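Local coordinates for protein phosphotriesterase, putative (Deinococcus radiodurans, PDB 4J35) that probably hydrolyses lactones by nature, has been engineered towards organophosphate hydrolysis, and holds two divalent metal ions in a TIM-barrel active site, at residues Leu259-Asp264 with Gly311-Gly316; Gly16-His21 with Ile61-Asp66; Arg199-His204 with Ser223-Arg228. The protein carries 7 engineered substitutions. One frame throughout, in Å; residues are numbered along the deposited sequence.

Contact 1: residues Leu259-Asp264 with Gly311-Gly316. With CO (cobalt (II) ion), chain C.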
loop_
_atom_site.group_PDB
_atom_site.type_symbol
_atom_site.label_atom_id
_atom_site.label_comp_id
_atom_site.label_asym_id
_atom_site.label_seq_id
_atom_site.Cartn_x
_atom_site.Cartn_y
_atom_site.Cartn_z
ATOM N N LEU A 259 -12.207 2.587 -7.361
ATOM C CA LEU A 259 -11.947 1.371 -6.590
ATOM C C LEU A 259 -10.681 0.681 -7.082
ATOM O O LEU A 259 -10.486 0.544 -8.302
ATOM C CB LEU A 259 -13.101 0.369 -6.744
ATOM C CG LEU A 259 -14.503 0.866 -6.360
ATOM C CD1 LEU A 259 -15.544 -0.108 -6.864
ATOM C CD2 LEU A 259 -14.632 1.070 -4.836
ATOM N N LEU A 260 -9.834 0.258 -6.141
ATOM C CA LEU A 260 -8.629 -0.480 -6.490
ATOM C C LEU A 260 -8.525 -1.759 -5.669
ATOM O O LEU A 260 -9.192 -1.914 -4.661
ATOM C CB LEU A 260 -7.385 0.386 -6.296
ATOM C CG LEU A 260 -7.292 1.521 -7.314
ATOM C CD1 LEU A 260 -7.904 2.829 -6.736
ATOM C CD2 LEU A 260 -5.855 1.726 -7.738
ATOM N N LEU A 261 -7.667 -2.666 -6.122
ATOM C CA LEU A 261 -7.634 -4.047 -5.596
ATOM C C LEU A 261 -6.201 -4.506 -5.332
ATOM O O LEU A 261 -5.345 -4.355 -6.181
ATOM C CB LEU A 261 -8.257 -5.012 -6.606
ATOM C CG LEU A 261 -9.674 -4.725 -7.106
ATOM C CD1 LEU A 261 -10.004 -5.701 -8.266
ATOM C CD2 LEU A 261 -10.710 -4.851 -6.008
ATOM N N SER A 262 -5.934 -5.037 -4.139
ATOM C CA SER A 262 -4.597 -5.584 -3.838
ATOM C C SER A 262 -4.662 -6.594 -2.711
ATOM O O SER A 262 -5.752 -6.868 -2.205
ATOM C CB SER A 262 -3.613 -4.493 -3.493
ATOM O OG SER A 262 -2.467 -4.627 -4.287
ATOM N N HIS A 263 -3.499 -7.166 -2.361
ATOM C CA HIS A 263 -3.432 -8.186 -1.326
ATOM C C HIS A 263 -2.781 -7.787 0.001
ATOM O O HIS A 263 -2.995 -8.480 1.018
ATOM C CB HIS A 263 -2.648 -9.427 -1.839
ATOM C CG HIS A 263 -3.019 -9.851 -3.221
ATOM N ND1 HIS A 263 -2.439 -9.317 -4.351
ATOM C CD2 HIS A 263 -3.878 -10.804 -3.650
ATOM C CE1 HIS A 263 -2.917 -9.937 -5.420
ATOM N NE2 HIS A 263 -3.793 -10.838 -5.018
ATOM N N ASP A 264 -1.912 -6.775 -0.009
ATOM C CA ASP A 264 -1.108 -6.447 1.171
ATOM C C ASP A 264 -0.252 -7.668 1.569
ATOM O O ASP A 264 0.019 -7.908 2.741
ATOM C CB ASP A 264 -2.009 -6.055 2.321
ATOM C CG ASP A 264 -1.267 -5.297 3.429
ATOM O OD1 ASP A 264 -0.134 -4.821 3.233
ATOM O OD2 ASP A 264 -1.841 -5.228 4.517
ATOM N N GLY A 311 -10.854 -3.728 -16.083
ATOM C CA GLY A 311 -9.676 -3.039 -16.587
ATOM C C GLY A 311 -9.576 -1.635 -15.993
ATOM O O GLY A 311 -8.489 -1.046 -15.890
ATOM N N GLN A 312 -10.713 -1.086 -15.590
ATOM C CA GLN A 312 -10.690 0.252 -14.988
ATOM C C GLN A 312 -10.041 0.207 -13.593
ATOM O O GLN A 312 -9.254 1.089 -13.229
ATOM C CB GLN A 312 -12.091 0.798 -14.853
ATOM C CG GLN A 312 -12.140 2.287 -14.357
ATOM C CD GLN A 312 -11.544 3.270 -15.362
ATOM O OE1 GLN A 312 -11.969 3.332 -16.522
ATOM N NE2 GLN A 312 -10.551 4.035 -14.926
ATOM N N MET A 313 -10.411 -0.797 -12.805
ATOM C CA MET A 313 -9.850 -0.941 -11.460
ATOM C C MET A 313 -8.379 -1.260 -11.531
ATOM O O MET A 313 -7.586 -0.769 -10.725
ATOM C CB MET A 313 -10.581 -2.027 -10.655
ATOM C CG MET A 313 -12.002 -1.696 -10.351
ATOM S SD MET A 313 -12.917 -2.792 -9.273
ATOM C CE MET A 313 -13.190 -4.192 -10.433
ATOM N N THR A 314 -7.997 -2.180 -12.444
ATOM C CA THR A 314 -6.648 -2.736 -12.400
ATOM C C THR A 314 -5.634 -2.024 -13.280
ATOM O O THR A 314 -4.449 -2.168 -13.065
ATOM C CB THR A 314 -6.667 -4.246 -12.804
ATOM O OG1 THR A 314 -7.221 -4.371 -14.116
ATOM C CG2 THR A 314 -7.525 -5.007 -11.823
ATOM N N VAL A 315 -6.089 -1.226 -14.250
ATOM C CA VAL A 315 -5.158 -0.535 -15.150
ATOM C C VAL A 315 -5.458 0.988 -15.223
ATOM O O VAL A 315 -4.547 1.795 -15.058
ATOM C CB VAL A 315 -5.223 -1.113 -16.598
ATOM C CG1 VAL A 315 -4.246 -0.389 -17.520
ATOM C CG2 VAL A 315 -4.930 -2.651 -16.601
ATOM N N GLY A 316 -6.715 1.320 -15.480
ATOM C CA GLY A 316 -7.127 2.713 -15.647
ATOM C C GLY A 316 -6.845 3.524 -14.393
ATOM O O GLY A 316 -6.227 4.580 -14.457
HETATM CO CO CO C . 0.698 -2.885 3.902
HETATM O O HOH W 1 -6.290 -2.002 -8.490
#

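Contact 2: residues Gly16-His21 with Ile61-Asp66. With CO (cobalt (II) ion), chain C.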
loop_
_atom_site.group_PDB
_atom_site.type_symbol
_atom_site.label_atom_id
_atom_site.label_comp_id
_atom_site.label_asym_id
_atom_site.label_seq_id
_atom_site.Cartn_x
_atom_site.Cartn_y
_atom_site.Cartn_z
ATOM N N GLY A 16 0.677 -0.453 -16.922
ATOM C CA GLY A 16 -0.130 -1.634 -17.106
ATOM C C GLY A 16 -0.936 -2.013 -15.881
ATOM O O GLY A 16 -1.219 -1.194 -15.002
ATOM N N ALA A 17 -1.327 -3.281 -15.838
ATOM C CA ALA A 17 -2.092 -3.808 -14.727
ATOM C C ALA A 17 -1.202 -3.694 -13.474
ATOM O O ALA A 17 -0.041 -4.115 -13.492
ATOM C CB ALA A 17 -2.459 -5.261 -15.008
ATOM N N THR A 18 -1.760 -3.153 -12.401
ATOM C CA THR A 18 -1.007 -2.801 -11.196
ATOM C C THR A 18 -1.641 -3.361 -9.939
ATOM O O THR A 18 -2.886 -3.401 -9.781
ATOM C CB THR A 18 -0.895 -1.228 -11.078
ATOM O OG1 THR A 18 -0.213 -0.721 -12.226
ATOM C CG2 THR A 18 -0.141 -0.806 -9.836
ATOM N N LEU A 19 -0.784 -3.851 -9.036
ATOM C CA LEU A 19 -1.181 -4.141 -7.672
ATOM C C LEU A 19 -0.671 -2.969 -6.868
ATOM O O LEU A 19 0.544 -2.768 -6.719
ATOM C CB LEU A 19 -0.503 -5.423 -7.137
ATOM C CG LEU A 19 -1.009 -6.694 -7.792
ATOM C CD1 LEU A 19 -0.161 -7.861 -7.210
ATOM C CD2 LEU A 19 -2.493 -6.975 -7.539
ATOM N N PRO A 20 -1.595 -2.180 -6.333
ATOM C CA PRO A 20 -1.218 -0.911 -5.702
ATOM C C PRO A 20 -0.845 -0.939 -4.197
ATOM O O PRO A 20 -0.566 0.107 -3.608
ATOM C CB PRO A 20 -2.474 -0.044 -5.952
ATOM C CG PRO A 20 -3.588 -1.004 -5.759
ATOM C CD PRO A 20 -3.060 -2.349 -6.408
ATOM N N HIS A 21 -0.798 -2.124 -3.566
ATOM C CA HIS A 21 -0.399 -2.194 -2.167
ATOM C C HIS A 21 0.069 -3.613 -1.857
ATOM O O HIS A 21 -0.761 -4.470 -1.586
ATOM C CB HIS A 21 -1.527 -1.871 -1.194
ATOM C CG HIS A 21 -1.078 -1.709 0.223
ATOM N ND1 HIS A 21 -1.366 -0.584 0.981
ATOM C CD2 HIS A 21 -0.380 -2.526 1.048
ATOM C CE1 HIS A 21 -0.853 -0.723 2.186
ATOM N NE2 HIS A 21 -0.302 -1.928 2.263
ATOM N N ILE A 61 0.517 -8.707 -14.844
ATOM C CA ILE A 61 0.851 -7.628 -13.875
ATOM C C ILE A 61 2.219 -7.022 -14.208
ATOM O O ILE A 61 3.233 -7.700 -14.150
ATOM C CB ILE A 61 0.878 -8.093 -12.417
ATOM C CG1 ILE A 61 -0.438 -8.754 -11.999
ATOM C CG2 ILE A 61 1.206 -6.874 -11.465
ATOM C CD1 ILE A 61 -1.600 -7.891 -12.119
ATOM N N GLN A 62 2.256 -5.738 -14.547
ATOM C CA GLN A 62 3.527 -5.110 -14.900
ATOM C C GLN A 62 4.100 -4.178 -13.845
ATOM O O GLN A 62 5.265 -3.765 -13.960
ATOM C CB GLN A 62 3.377 -4.324 -16.189
ATOM C CG GLN A 62 3.097 -5.243 -17.391
ATOM C CD GLN A 62 2.766 -4.460 -18.609
ATOM O OE1 GLN A 62 1.608 -4.402 -19.016
ATOM N NE2 GLN A 62 3.776 -3.825 -19.202
ATOM N N THR A 63 3.289 -3.819 -12.854
ATOM C CA THR A 63 3.740 -2.923 -11.785
ATOM C C THR A 63 3.157 -3.297 -10.447
ATOM O O THR A 63 2.007 -3.731 -10.356
ATOM C CB THR A 63 3.271 -1.482 -12.091
ATOM O OG1 THR A 63 3.662 -1.129 -13.419
ATOM C CG2 THR A 63 3.830 -0.468 -11.078
ATOM N N VAL A 64 3.969 -3.152 -9.406
ATOM C CA VAL A 64 3.535 -3.292 -8.027
ATOM C C VAL A 64 3.937 -2.013 -7.267
ATOM O O VAL A 64 5.019 -1.485 -7.480
ATOM C CB VAL A 64 4.209 -4.496 -7.333
ATOM C CG1 VAL A 64 4.009 -4.456 -5.831
ATOM C CG2 VAL A 64 3.678 -5.791 -7.883
ATOM N N VAL A 65 3.052 -1.534 -6.403
ATOM C CA VAL A 65 3.365 -0.440 -5.492
ATOM C C VAL A 65 3.744 -1.055 -4.155
ATOM O O VAL A 65 2.929 -1.664 -3.473
ATOM C CB VAL A 65 2.179 0.519 -5.328
ATOM C CG1 VAL A 65 2.463 1.601 -4.323
ATOM C CG2 VAL A 65 1.853 1.140 -6.693
ATOM N N ASP A 66 5.008 -0.940 -3.817
ATOM C CA ASP A 66 5.456 -1.422 -2.526
ATOM C C ASP A 66 5.171 -0.380 -1.464
ATOM O O ASP A 66 5.733 0.733 -1.517
ATOM C CB ASP A 66 6.933 -1.728 -2.573
ATOM C CG ASP A 66 7.422 -2.355 -1.287
ATOM O OD1 ASP A 66 7.553 -1.669 -0.263
ATOM O OD2 ASP A 66 7.683 -3.562 -1.278
HETATM CO CO CO C . 0.698 -2.885 3.902
HETATM O O HOH W 2 -0.670 -5.021 -18.121
#

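Contact 3: residues Arg199-His204 with Ser223-Arg228. With CO (cobalt (II) ion), chain B.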
loop_
_atom_site.group_PDB
_atom_site.type_symbol
_atom_site.label_atom_id
_atom_site.label_comp_id
_atom_site.label_asym_id
_atom_site.label_seq_id
_atom_site.Cartn_x
_atom_site.Cartn_y
_atom_site.Cartn_z
ATOM N N ARG A 199 -5.264 11.834 -6.425
ATOM C CA ARG A 199 -3.985 11.205 -6.162
ATOM C C ARG A 199 -3.935 10.639 -4.742
ATOM O O ARG A 199 -2.883 10.522 -4.178
ATOM C CB ARG A 199 -2.833 12.201 -6.346
ATOM C CG ARG A 199 -2.834 12.915 -7.694
ATOM C CD ARG A 199 -2.262 12.041 -8.809
ATOM N NE ARG A 199 -0.796 12.049 -8.804
ATOM C CZ ARG A 199 -0.050 11.371 -9.665
ATOM N NH1 ARG A 199 -0.634 10.644 -10.614
ATOM N NH2 ARG A 199 1.263 11.469 -9.610
ATOM N N ILE A 200 -5.084 10.288 -4.184
ATOM C CA ILE A 200 -5.126 9.757 -2.829
ATOM C C ILE A 200 -5.835 8.395 -2.882
ATOM O O ILE A 200 -6.911 8.268 -3.480
ATOM C CB ILE A 200 -5.919 10.690 -1.907
ATOM C CG1 ILE A 200 -5.096 11.964 -1.638
ATOM C CG2 ILE A 200 -6.284 9.980 -0.621
ATOM C CD1 ILE A 200 -5.863 13.044 -0.914
ATOM N N MET A 201 -5.217 7.382 -2.285
ATOM C CA MET A 201 -5.838 6.072 -2.204
ATOM C C MET A 201 -5.976 5.734 -0.732
ATOM O O MET A 201 -4.968 5.532 -0.022
ATOM C CB MET A 201 -4.980 4.985 -2.907
ATOM C CG MET A 201 -5.727 3.721 -3.071
ATOM S SD MET A 201 -4.729 2.451 -3.952
ATOM C CE MET A 201 -3.699 1.941 -2.587
ATOM N N ILE A 202 -7.207 5.653 -0.248
ATOM C CA ILE A 202 -7.382 5.352 1.161
ATOM C C ILE A 202 -7.371 3.855 1.258
ATOM O O ILE A 202 -8.179 3.188 0.606
ATOM C CB ILE A 202 -8.714 5.814 1.712
ATOM C CG1 ILE A 202 -8.856 7.341 1.523
ATOM C CG2 ILE A 202 -8.864 5.409 3.176
ATOM C CD1 ILE A 202 -7.731 8.188 2.239
ATOM N N GLY A 203 -6.462 3.340 2.060
ATOM C CA GLY A 203 -6.246 1.902 2.085
ATOM C C GLY A 203 -7.000 1.086 3.106
ATOM O O GLY A 203 -7.615 1.598 4.032
ATOM N N HIS A 204 -6.907 -0.232 2.919
ATOM C CA HIS A 204 -7.522 -1.228 3.783
ATOM C C HIS A 204 -9.016 -0.996 4.012
ATOM O O HIS A 204 -9.557 -1.327 5.081
ATOM C CB HIS A 204 -6.751 -1.336 5.126
ATOM C CG HIS A 204 -5.268 -1.532 4.989
ATOM N ND1 HIS A 204 -4.678 -2.119 3.888
ATOM C CD2 HIS A 204 -4.253 -1.220 5.828
ATOM C CE1 HIS A 204 -3.363 -2.170 4.068
ATOM N NE2 HIS A 204 -3.079 -1.619 5.232
ATOM N N SER A 223 -9.905 7.869 -4.057
ATOM C CA SER A 223 -10.125 6.463 -4.337
ATOM C C SER A 223 -9.942 5.588 -3.082
ATOM O O SER A 223 -9.392 6.017 -2.063
ATOM C CB SER A 223 -9.151 6.051 -5.416
ATOM O OG SER A 223 -9.394 6.765 -6.606
ATOM N N ILE A 224 -10.398 4.326 -3.155
ATOM C CA ILE A 224 -10.316 3.481 -1.999
ATOM C C ILE A 224 -9.859 2.138 -2.489
ATOM O O ILE A 224 -10.203 1.775 -3.608
ATOM C CB ILE A 224 -11.661 3.367 -1.271
ATOM C CG1 ILE A 224 -12.748 2.828 -2.152
ATOM C CG2 ILE A 224 -12.091 4.772 -0.796
ATOM C CD1 ILE A 224 -14.016 2.401 -1.359
ATOM N N ALA A 225 -9.087 1.473 -1.647
ATOM C CA ALA A 225 -8.542 0.148 -2.028
ATOM C C ALA A 225 -9.060 -0.914 -1.104
ATOM O O ALA A 225 -8.979 -0.794 0.119
ATOM C CB ALA A 225 -7.074 0.186 -1.942
ATOM N N PHE A 226 -9.515 -2.001 -1.722
ATOM C CA PHE A 226 -9.777 -3.256 -1.066
ATOM C C PHE A 226 -8.449 -3.975 -1.260
ATOM O O PHE A 226 -8.245 -4.643 -2.286
ATOM C CB PHE A 226 -10.926 -3.968 -1.804
ATOM C CG PHE A 226 -12.296 -3.369 -1.530
ATOM C CD1 PHE A 226 -12.595 -2.066 -1.873
ATOM C CD2 PHE A 226 -13.276 -4.139 -0.928
ATOM C CE1 PHE A 226 -13.842 -1.558 -1.621
ATOM C CE2 PHE A 226 -14.501 -3.643 -0.666
ATOM C CZ PHE A 226 -14.798 -2.334 -1.001
ATOM N N ASP A 227 -7.510 -3.766 -0.334
ATOM C CA ASP A 227 -6.147 -4.152 -0.614
ATOM C C ASP A 227 -5.562 -5.219 0.316
ATOM O O ASP A 227 -4.348 -5.392 0.340
ATOM C CB ASP A 227 -5.244 -2.937 -0.664
ATOM C CG ASP A 227 -5.336 -2.088 0.599
ATOM O OD1 ASP A 227 -5.857 -2.582 1.611
ATOM O OD2 ASP A 227 -4.927 -0.911 0.563
ATOM N N ARG A 228 -6.412 -5.919 1.061
ATOM C CA ARG A 228 -5.944 -7.089 1.832
ATOM C C ARG A 228 -6.721 -8.345 1.395
ATOM O O ARG A 228 -7.025 -9.235 2.205
ATOM C CB ARG A 228 -6.088 -6.838 3.332
ATOM C CG ARG A 228 -5.661 -5.415 3.725
ATOM C CD ARG A 228 -5.631 -5.201 5.204
ATOM N NE ARG A 228 -4.400 -5.700 5.789
ATOM C CZ ARG A 228 -4.125 -5.666 7.086
ATOM N NH1 ARG A 228 -4.981 -5.103 7.939
ATOM N NH2 ARG A 228 -2.979 -6.177 7.528
HETATM CO CO CO B . -1.361 -1.468 6.253
HETATM O O HOH W 3 -7.780 8.968 -5.969
#

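Contact 1: residues Leu259-Asp264 with Gly311-Gly316
Leu259, Leu260 and Leu261, a short strand of the barrel, meet Met313 and Thr314 on the C-terminal helix 307-322, whose local axis passes 7.1 Å from that of the strand at 71°. The apolar packing is carried by Met313. Its CG stands anti to its own carbonyl carbon, and the bend at the last torsion (chi3 -74°) carries CE across to the Leu261 side chain, which it crosses obliquely, while SD stays by Leu259. SD rests 4.1 Å from Leu259 CB, and the terminal CE comes within 4.1 Å of Leu261 CD1. Thr314 adds its methyl CG2 beside the same leucine branch, while its hydroxyl turns back to Val310 O. Leu251 and Leu300, from helices 240-251 and 291-303, also pack against Met313.

The polar part runs through backbone atoms. Leu259 O lies 3.4 Å from Met313 CG, receives a CH...O contact from Met313 CA, and accepts a hydrogen bond from Asn317 ND2. No direct hydrogen bond joins the two segments; a water does so instead, accepting from Leu261 N at 2.8 Å and hydrogen-bonded to Met313 O at 2.9 Å.

Past the strand the chain reaches the metal site, where Asp264 OD1 binds a cobalt ion at 2.2 Å alongside His21 and His23. The chemistry is thus divided: apolar side chains seat the helix on the strand, the bridging water spans the gap between Leu261 N and Met313 O, which lie too far apart to bond directly, and the metal ligand follows three residues beyond the strand's C-terminal end.

Contact 2: residues Gly16-His21 with Ile61-Asp66
Strand 17-26 and strand 61-66, joined through helix 42-58, form a beta-alpha-beta unit in which residues Ala17-Pro20 run parallel to Ile61-Asp66. Leu19 uses both its backbone groups: Leu19 N donates to Thr63 O at 3.1 Å, and Leu19 O accepts from Val65 N at 2.8 Å in a straight bond (167° at the hydrogen). Nearer the start of the strands the pairing is less regular. Ala17 O takes Gln62 N at 3.0 Å, in the carbonyl plane, and a weak second bond from Thr63 N, while a water accepts from Ala17 N; its very short approach to Gln62 OE1 is doubtful.

On one face Thr18 and Thr63 lie side by side and point the same way, with Thr18 OG1 3.6 Å from Thr63 CB. Their hydroxyls do not bond each other. Thr18 OG1, anti to its carbonyl carbon (chi1 -60°), folds back to donate to Gly16 O at 3.0 Å from above that carbonyl's plane, whereas Thr63 OG1 is engaged with Leu15 O. The other face is apolar: Leu19 CB meets Val64 CG2 at 4.3 Å, Ile61 CG2 touches Leu19 CG, and Leu56 of the connecting helix packs over all three residues.

Farther along, Val65 CB presses on Pro20 O at 3.3 Å; this carbonyl oxygen is buried without a polar partner in the model. The chain then turns at His21, whose NE2 binds cobalt at 2.1 Å. A parallel strand pair with a helix on its outside and metal ligands at its C-terminal end is typical of the TIM-barrel metallo-dependent hydrolases.

Contact 3: residues Arg199-His204 with Ser223-Arg228
His204 meets Asp227 and Arg228 where two parallel strands of the TIM barrel, 200-202 and 223-226, end at the metal site; helix 211-218 connects them as a beta-alpha-beta unit. From the root of the histidine outward, CB passes 4.0 Å from Arg228 CD, and CG lies under the same methylene, which sits over one ring face in a CH-pi contact. Beyond it the Arg228 guanidinium lies roughly flat on the ring, planes 28° apart, its NE held by Asp264. ND1 donates to Asp227 OD1 at 2.6 Å; the oxygen lies in the ring plane, but the approach is from above the carboxylate plane. At the tip NE2 binds the second cobalt at 2.0 Å. The aspartate also grips the backbone, Asp227 OD2 accepting from His204 N at 3.2 Å. With an alanine in place of Asp227, His204 ND1 and N would probably lose their shared carboxylate acceptor and the ring would be freer to turn about its metal bond. Upstream, Ile202 forms the central strand bonds: its N donates to Ser223 O at 2.9 Å, and its O accepts from Ala225 N. On the face shared with Ser223, Met201 SD packs 3.8 Å from Ala225 CB.

Overall arrangement
The three contacts converge on a two-cobalt centre, whose ions lie 3.4 Å apart. Contacts 1 and 2 supply Asp264 and His21 to one ion, and contact 3 supplies His204 to the other. The Arg228 NE to Asp264 OD2 salt bridge (2.9 Å) ties contact 3 to contact 1, while His21 CE1 and His204 CE1 approach to 3.5 Å between contacts 2 and 3. Strand 259-261 continues the sheet of contact 3 through a probable bond from Phe226 N to Leu260 O. Contact 1 reaches contact 2 by two probable bonds, Thr18 N to Thr314 O of the helix (2.9 Å) and Asp264 N to His21 O (3.0 Å).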